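FprA (Mycobacterium tuberculosis, PDB 1LQT) binds FAD and NADP(H) and catalyses electron transfer between NADPH and ferredoxin, and may supply electrons to P450 systems. Local coordinates at residues V129-A134 / P143-A148. Numbering follows the deposited sequence.
Sequences VGWYNA and PDLSGA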
loop_
_atom_site.group_PDB
_atom_site.type_symbol
_atom_site.label_atom_id
_atom_site.label_comp_id
_atom_site.label_asym_id
_atom_site.label_seq_id
_atom_site.Cartn_x
_atom_site.Cartn_y
_atom_site.Cartn_z
ATOM N N VAL A 129 -6.040 -3.399 6.534
ATOM C CA VAL A 129 -5.898 -3.838 5.167
ATOM C C VAL A 129 -5.041 -5.090 5.084
ATOM O O VAL A 129 -5.374 -6.065 4.400
ATOM C CB VAL A 129 -5.304 -2.727 4.289
ATOM C CG1 VAL A 129 -5.006 -3.246 2.884
ATOM C CG2 VAL A 129 -6.225 -1.501 4.229
ATOM N N GLY A 130 -3.883 -5.061 5.738
ATOM C CA GLY A 130 -3.047 -6.239 5.727
ATOM C C GLY A 130 -3.801 -7.458 6.232
ATOM O O GLY A 130 -3.684 -8.553 5.698
ATOM N N TRP A 131 -4.567 -7.259 7.299
ATOM C CA TRP A 131 -5.351 -8.345 7.855
ATOM C C TRP A 131 -6.423 -8.842 6.877
ATOM O O TRP A 131 -6.517 -10.043 6.629
ATOM C CB TRP A 131 -5.950 -7.891 9.188
ATOM C CG TRP A 131 -6.868 -8.869 9.818
ATOM C CD1 TRP A 131 -6.553 -10.005 10.494
ATOM C CD2 TRP A 131 -8.280 -8.772 9.856
ATOM N NE1 TRP A 131 -7.686 -10.621 10.961
ATOM C CE2 TRP A 131 -8.764 -9.874 10.580
ATOM C CE3 TRP A 131 -9.186 -7.840 9.383
ATOM C CZ2 TRP A 131 -10.134 -10.070 10.811
ATOM C CZ3 TRP A 131 -10.527 -8.029 9.614
ATOM C CH2 TRP A 131 -10.978 -9.126 10.305
ATOM N N TYR A 132 -7.193 -7.932 6.293
ATOM C CA TYR A 132 -8.245 -8.403 5.410
ATOM C C TYR A 132 -7.727 -8.940 4.082
ATOM O O TYR A 132 -8.432 -9.680 3.412
ATOM C CB TYR A 132 -9.407 -7.430 5.250
ATOM C CG TYR A 132 -9.231 -6.124 4.505
ATOM C CD1 TYR A 132 -8.809 -6.062 3.209
ATOM C CD2 TYR A 132 -9.581 -4.935 5.122
ATOM C CE1 TYR A 132 -8.751 -4.829 2.526
ATOM C CE2 TYR A 132 -9.543 -3.729 4.453
ATOM C CZ TYR A 132 -9.135 -3.668 3.148
ATOM O OH TYR A 132 -9.132 -2.440 2.516
ATOM N N ASN A 133 -6.499 -8.578 3.728
ATOM C CA ASN A 133 -5.886 -9.097 2.520
ATOM C C ASN A 133 -4.910 -10.255 2.762
ATOM O O ASN A 133 -4.184 -10.643 1.855
ATOM C CB ASN A 133 -5.232 -7.996 1.689
ATOM C CG ASN A 133 -6.180 -7.309 0.751
ATOM O OD1 ASN A 133 -7.184 -7.902 0.308
ATOM N ND2 ASN A 133 -5.844 -6.086 0.381
ATOM N N ALA A 134 -4.937 -10.820 3.955
ATOM C CA ALA A 134 -4.170 -12.032 4.270
ATOM C C ALA A 134 -2.668 -11.828 4.152
ATOM O O ALA A 134 -1.926 -12.757 3.843
ATOM C CB ALA A 134 -4.618 -13.223 3.435
ATOM N N PRO A 143 -9.328 -7.559 14.604
ATOM C CA PRO A 143 -10.098 -6.515 15.261
ATOM C C PRO A 143 -11.479 -7.024 15.628
ATOM O O PRO A 143 -12.047 -7.875 14.952
ATOM C CB PRO A 143 -10.195 -5.450 14.183
ATOM C CG PRO A 143 -10.202 -6.216 12.923
ATOM C CD PRO A 143 -9.225 -7.327 13.152
ATOM N N ASP A 144 -12.013 -6.480 16.710
ATOM C CA ASP A 144 -13.395 -6.736 17.089
ATOM C C ASP A 144 -14.286 -5.865 16.219
ATOM O O ASP A 144 -14.245 -4.628 16.312
ATOM C CB ASP A 144 -13.574 -6.424 18.577
ATOM C CG ASP A 144 -14.966 -6.720 19.097
ATOM O OD1 ASP A 144 -15.892 -6.983 18.316
ATOM O OD2 ASP A 144 -15.175 -6.666 20.325
ATOM N N LEU A 145 -15.067 -6.504 15.359
ATOM C CA LEU A 145 -15.941 -5.831 14.426
ATOM C C LEU A 145 -17.401 -5.941 14.848
ATOM O O LEU A 145 -18.293 -5.760 14.033
ATOM C CB LEU A 145 -15.744 -6.399 13.021
ATOM C CG LEU A 145 -14.310 -6.303 12.521
ATOM C CD1 LEU A 145 -14.225 -6.820 11.089
ATOM C CD2 LEU A 145 -13.784 -4.891 12.613
ATOM N N SER A 146 -17.653 -6.180 16.129
ATOM C CA SER A 146 -19.018 -6.397 16.619
ATOM C C SER A 146 -19.741 -5.132 17.058
ATOM O O SER A 146 -20.939 -5.176 17.284
ATOM C CB SER A 146 -19.028 -7.411 17.770
ATOM O OG SER A 146 -18.455 -6.880 18.937
ATOM N N GLY A 147 -19.028 -4.021 17.221
ATOM C CA GLY A 147 -19.647 -2.806 17.696
ATOM C C GLY A 147 -20.343 -2.050 16.594
ATOM O O GLY A 147 -19.914 -2.059 15.440
ATOM N N ALA A 148 -21.355 -1.292 16.953
ATOM C CA ALA A 148 -22.174 -0.632 15.982
ATOM C C ALA A 148 -21.538 0.477 15.182
ATOM O O ALA A 148 -22.003 0.750 14.091
ATOM C CB ALA A 148 -23.469 -0.116 16.641
#
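P143 lays the CD end of its ring on the indole of W131, a proline-on-tryptophan CH-pi contact that packs the end of helix 125-132 against the loop leading into the parallel sheet. CD stands 3.5 Å from the centroid of the six-membered ring and only 4° off the ring normal, so it touches the benzo carbons almost evenly, with CE2 of W131 nearest to CD of P143 at 3.6 Å. CG of P143 leans toward the outer rim, 3.8 Å from CZ3 of W131. The indole reaches the proline because its CG is anti to the backbone N (chi1 175°), which sends the ring outward from the helix.

A second, looser apolar touch comes from L145, whose CD1 meets CH2 of W131 obliquely at 4.1 Å. No hydrogen bond crosses between the segments. Within 143-148, OD1 of D144 accepts the backbone N-H of S146 at 2.9 Å, an Asx turn, and also bonds OG of S146.

Helix 125-132 stops in a Schellman motif with A134 as C-prime residue. H181 of helix 180-186 stacks on W131 and hydrogen-bonds its carbonyl O; L145, just ahead of strand 149-153, packs against L186 of helix 180-186 and L166 of helix 157-167.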